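Local coordinates for protein SalCYP truncation (Salinispora tropica, PDB 7ABB) that is a member of the cytochrome P450 family with a bound heme c in a mainly helical fold, at residues A[128-133]-A[357-362]; A[251-256]-A[373-378]. All blocks are in the same frame, centred on the assembly; numbering follows the deposited sequence.

Contact 1 (A[128-133]-A[357-362])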
# COMPACT_ATOMS: atom_id res chain seq x y z
N VAL A 128 12.98 14.83 13.24
CA VAL A 128 12.43 14.92 11.90
C VAL A 128 10.94 14.64 11.96
O VAL A 128 10.47 13.88 12.82
CB VAL A 128 13.16 13.93 10.95
CG1 VAL A 128 12.84 12.48 11.27
CG2 VAL A 128 12.84 14.25 9.46
N SER A 129 10.19 15.22 11.02
CA SER A 129 8.82 14.81 10.76
C SER A 129 8.94 13.70 9.72
O SER A 129 9.16 13.95 8.52
CB SER A 129 7.97 15.98 10.30
OG SER A 129 6.66 15.54 9.93
N PHE A 130 8.83 12.46 10.18
CA PHE A 130 9.32 11.31 9.43
C PHE A 130 8.67 11.22 8.05
O PHE A 130 9.36 11.04 7.04
CB PHE A 130 9.07 10.04 10.23
CG PHE A 130 9.49 8.78 9.53
CD1 PHE A 130 10.78 8.30 9.64
CD2 PHE A 130 8.59 8.07 8.74
CE1 PHE A 130 11.18 7.15 8.99
CE2 PHE A 130 8.97 6.90 8.12
CZ PHE A 130 10.26 6.43 8.24
N SER A 131 7.34 11.29 7.98
CA SER A 131 6.71 11.06 6.69
C SER A 131 6.74 12.29 5.79
O SER A 131 6.94 12.16 4.57
CB SER A 131 5.28 10.57 6.88
OG SER A 131 5.31 9.28 7.47
N ASP A 132 6.55 13.49 6.35
CA ASP A 132 6.53 14.70 5.54
C ASP A 132 7.89 15.01 4.95
O ASP A 132 8.00 15.38 3.77
CB ASP A 132 6.06 15.89 6.38
CG ASP A 132 4.59 15.83 6.75
OD1 ASP A 132 3.86 14.98 6.19
OD2 ASP A 132 4.18 16.65 7.60
N GLU A 133 8.95 14.92 5.76
CA GLU A 133 10.28 15.35 5.33
C GLU A 133 11.08 14.23 4.69
O GLU A 133 11.91 14.51 3.81
CB GLU A 133 11.06 15.92 6.52
CG GLU A 133 10.39 17.08 7.16
CD GLU A 133 11.29 17.73 8.18
OE1 GLU A 133 11.09 17.50 9.40
OE2 GLU A 133 12.25 18.43 7.75
N GLU A 357 17.06 -0.11 6.85
CA GLU A 357 18.48 -0.42 6.93
C GLU A 357 19.31 0.86 7.02
O GLU A 357 20.18 1.02 7.89
CB GLU A 357 18.90 -1.25 5.70
CG GLU A 357 18.46 -2.70 5.73
CD GLU A 357 18.73 -3.43 4.43
OE1 GLU A 357 18.85 -2.76 3.38
OE2 GLU A 357 18.82 -4.68 4.44
N GLU A 358 19.07 1.79 6.09
CA GLU A 358 19.88 3.00 6.08
C GLU A 358 19.58 3.87 7.30
O GLU A 358 20.48 4.52 7.83
CB GLU A 358 19.66 3.78 4.77
CG GLU A 358 20.15 3.04 3.52
CD GLU A 358 21.59 2.68 3.62
OE1 GLU A 358 22.41 3.58 3.88
OE2 GLU A 358 21.92 1.49 3.44
N TRP A 359 18.33 3.85 7.77
CA TRP A 359 17.98 4.58 8.98
C TRP A 359 18.81 4.10 10.16
O TRP A 359 19.40 4.91 10.89
CB TRP A 359 16.48 4.43 9.27
CG TRP A 359 16.05 5.16 10.50
CD1 TRP A 359 16.20 4.73 11.79
CD2 TRP A 359 15.44 6.45 10.57
NE1 TRP A 359 15.72 5.67 12.65
CE2 TRP A 359 15.24 6.74 11.93
CE3 TRP A 359 15.04 7.39 9.62
CZ2 TRP A 359 14.67 7.93 12.37
CZ3 TRP A 359 14.48 8.58 10.05
CH2 TRP A 359 14.28 8.83 11.42
N HIS A 360 18.90 2.79 10.37
CA HIS A 360 19.60 2.29 11.55
C HIS A 360 21.12 2.40 11.44
O HIS A 360 21.82 2.40 12.46
CB HIS A 360 19.16 0.86 11.83
CG HIS A 360 17.78 0.79 12.40
ND1 HIS A 360 16.65 0.80 11.62
CD2 HIS A 360 17.35 0.79 13.68
CE1 HIS A 360 15.58 0.76 12.39
NE2 HIS A 360 15.98 0.76 13.65
N GLU A 361 21.65 2.58 10.24
CA GLU A 361 23.07 2.85 10.07
C GLU A 361 23.42 4.25 10.57
O GLU A 361 24.47 4.44 11.19
CB GLU A 361 23.44 2.71 8.61
CG GLU A 361 24.87 3.06 8.32
CD GLU A 361 25.86 2.11 8.97
OE1 GLU A 361 26.90 2.59 9.49
OE2 GLU A 361 25.59 0.89 8.96
N LEU A 362 22.55 5.22 10.30
CA LEU A 362 22.82 6.60 10.66
C LEU A 362 22.20 7.02 11.98
O LEU A 362 22.74 7.90 12.67
CB LEU A 362 22.31 7.52 9.54
CG LEU A 362 23.11 7.46 8.24
CD1 LEU A 362 22.38 8.22 7.16
CD2 LEU A 362 24.50 8.04 8.45
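F130 and W359 reach each other because both send CG anti to the backbone N (chi1 near 180° in each), which extends the two rings across the 11.0 Å that separates their CA atoms. They meet in a buried cluster of this cytochrome P450 fold, where helices pack on the two-stranded sheet 127-129/385-387, as an offset edge-to-face aromatic pair: the edge of the F130 ring is turned toward the face of the six-membered ring of W359, with centroids 5.4 Å apart and planes at 65°. The touching edge of F130 is CD1–CE1, and CZ3 of W359 sits 3.7 Å from F130 CD1, close to the plane of the phenyl ring. The same cluster takes in I248 of helix 238-253 and I386 of strand 385-387, each touching both aromatic side chains, while Y366 packs edge-to-face with W359. The junction from strand to helix is itself tied down. The backbone N of S129 donates to E133 OE1 over 2.9 Å in a nearly straight bond of 172°, and E133 OE2 forms a salt bridge with R125. The contact thus joins the start of helix 130-147 to the last turn of helix 345-362 through apolar groups. V128, the last residue but one of strand 127-129, adds a methyl group: its CG1 lies at the edge of the indole, near its plane, 3.9 Å from W359 CH2.

Contact 2 (A[251-256]-A[373-378])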
# COMPACT_ATOMS: atom_id res chain seq x y z
N LEU A 251 9.13 0.77 16.51
CA LEU A 251 10.51 0.61 16.97
C LEU A 251 10.91 1.75 17.90
O LEU A 251 11.63 1.54 18.89
CB LEU A 251 11.45 0.52 15.78
CG LEU A 251 11.24 -0.67 14.83
CD1 LEU A 251 12.16 -0.56 13.61
CD2 LEU A 251 11.49 -2.00 15.52
N ALA A 252 10.46 2.97 17.60
CA ALA A 252 10.80 4.12 18.44
C ALA A 252 10.18 4.06 19.83
O ALA A 252 10.64 4.77 20.72
CB ALA A 252 10.36 5.40 17.72
N HIS A 253 9.18 3.21 20.03
CA HIS A 253 8.45 3.07 21.28
C HIS A 253 8.81 1.79 22.02
O HIS A 253 8.47 1.66 23.20
CB HIS A 253 6.93 3.07 20.94
CG HIS A 253 6.01 2.98 22.11
ND1 HIS A 253 6.13 3.78 23.23
CD2 HIS A 253 4.93 2.21 22.31
CE1 HIS A 253 5.17 3.49 24.08
NE2 HIS A 253 4.43 2.53 23.55
N HIS A 254 9.49 0.86 21.35
CA HIS A 254 9.74 -0.49 21.85
C HIS A 254 11.23 -0.78 21.74
O HIS A 254 11.70 -1.32 20.73
CB HIS A 254 8.94 -1.53 21.07
CG HIS A 254 7.48 -1.53 21.39
ND1 HIS A 254 6.54 -0.86 20.63
CD2 HIS A 254 6.80 -2.14 22.39
CE1 HIS A 254 5.34 -1.05 21.17
NE2 HIS A 254 5.48 -1.82 22.22
N PRO A 255 12.01 -0.42 22.76
CA PRO A 255 13.47 -0.56 22.64
C PRO A 255 13.91 -1.99 22.37
O PRO A 255 14.91 -2.21 21.67
CB PRO A 255 13.98 -0.05 24.00
CG PRO A 255 12.91 0.85 24.50
CD PRO A 255 11.61 0.32 23.97
N GLY A 256 13.21 -2.97 22.93
CA GLY A 256 13.57 -4.36 22.67
C GLY A 256 13.52 -4.72 21.20
O GLY A 256 14.43 -5.39 20.68
N VAL A 373 4.14 7.28 26.17
CA VAL A 373 2.72 7.35 25.86
C VAL A 373 2.48 6.44 24.68
O VAL A 373 3.33 6.26 23.79
CB VAL A 373 2.20 8.77 25.54
CG1 VAL A 373 2.22 9.64 26.78
CG2 VAL A 373 3.00 9.39 24.41
N GLU A 374 1.31 5.82 24.69
CA GLU A 374 0.98 4.93 23.61
C GLU A 374 0.64 5.76 22.37
O GLU A 374 -0.26 6.61 22.43
CB GLU A 374 -0.20 4.04 24.01
CG GLU A 374 -0.45 2.91 23.00
CD GLU A 374 0.72 1.92 22.90
OE1 GLU A 374 1.42 1.72 23.92
OE2 GLU A 374 0.92 1.35 21.81
N PRO A 375 1.31 5.56 21.24
CA PRO A 375 1.04 6.40 20.08
C PRO A 375 -0.12 5.85 19.28
O PRO A 375 -0.48 4.68 19.43
CB PRO A 375 2.35 6.32 19.29
CG PRO A 375 2.89 4.99 19.60
CD PRO A 375 2.47 4.68 21.03
N PRO A 376 -0.73 6.67 18.43
CA PRO A 376 -1.87 6.21 17.63
C PRO A 376 -1.42 5.51 16.36
O PRO A 376 -0.32 5.71 15.85
CB PRO A 376 -2.60 7.51 17.30
CG PRO A 376 -1.50 8.51 17.16
CD PRO A 376 -0.43 8.10 18.18
N PHE A 377 -2.31 4.68 15.82
CA PHE A 377 -2.08 4.15 14.49
C PHE A 377 -2.10 5.31 13.50
O PHE A 377 -2.99 6.17 13.56
CB PHE A 377 -3.17 3.11 14.14
CG PHE A 377 -2.99 2.49 12.77
CD1 PHE A 377 -2.03 1.53 12.54
CD2 PHE A 377 -3.76 2.93 11.70
CE1 PHE A 377 -1.84 0.98 11.28
CE2 PHE A 377 -3.59 2.37 10.42
CZ PHE A 377 -2.62 1.41 10.22
N LEU A 378 -1.12 5.33 12.58
CA LEU A 378 -0.90 6.45 11.67
C LEU A 378 -1.62 6.21 10.36
O LEU A 378 -1.39 5.19 9.72
CB LEU A 378 0.59 6.65 11.41
CG LEU A 378 1.42 6.86 12.70
CD1 LEU A 378 2.89 6.88 12.35
CD2 LEU A 378 0.99 8.11 13.41
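The chain of 373-378 runs extended, without regular secondary structure, past the C-terminal end of helix 238-253, and H253 and E374 come closest with their CA atoms 8.0 Å apart. H253 is the hub. Its CG lies anti to the backbone N (chi1 -178°), which carries the imidazole out to the loop, where three successive residues meet it. NE2 of H253 donates to E374 OE1 at 3.1 Å, a surface His-carboxylate hydrogen bond joining the helix's C-terminal region to a loop; it is bent to 148°, and the donor comes from above the carboxylate plane, the two flat groups standing 74° apart. The glutamate chain bends at chi2 to bring its carboxylate back to the ring. CD of P375 lies over one face of the imidazole, 3.9 Å from the ring centroid of H253, in a CH-pi contact, and the carbonyl O of V373 approaches H253 CE1 at 3.3 Å. A weak bond from H253 ND1 to P371 O may help to hold the ring's rotation. Around this contact, Q249 and N246 of helix 238-253 bind P376 O and the backbone N of L378, so the loop between helix 345-362 and strand 385-387 is fastened along that helix, beside the start of helix 255-263.

From the N terminus, the chain passes through strand 127-129 into helix 130-147, then reaches 251-256 at the junction of helices 238-253 and 255-263. Helix 345-362 follows and closes contact 1 by returning to 128-133 across 223 intervening residues. Only afterwards does the loop 373-378 close contact 2, across 116 residues, so the segments alternate and the two closures cross instead of nesting. Helix 238-253 serves both: I248 joins the cluster of contact 1, and the helix end carries contact 2. The centres of the two contacts lie about 15 Å apart, and the contacts touch where H360 CE1 packs 3.9 Å from L251 CD1, linking the buried contact to the surface one.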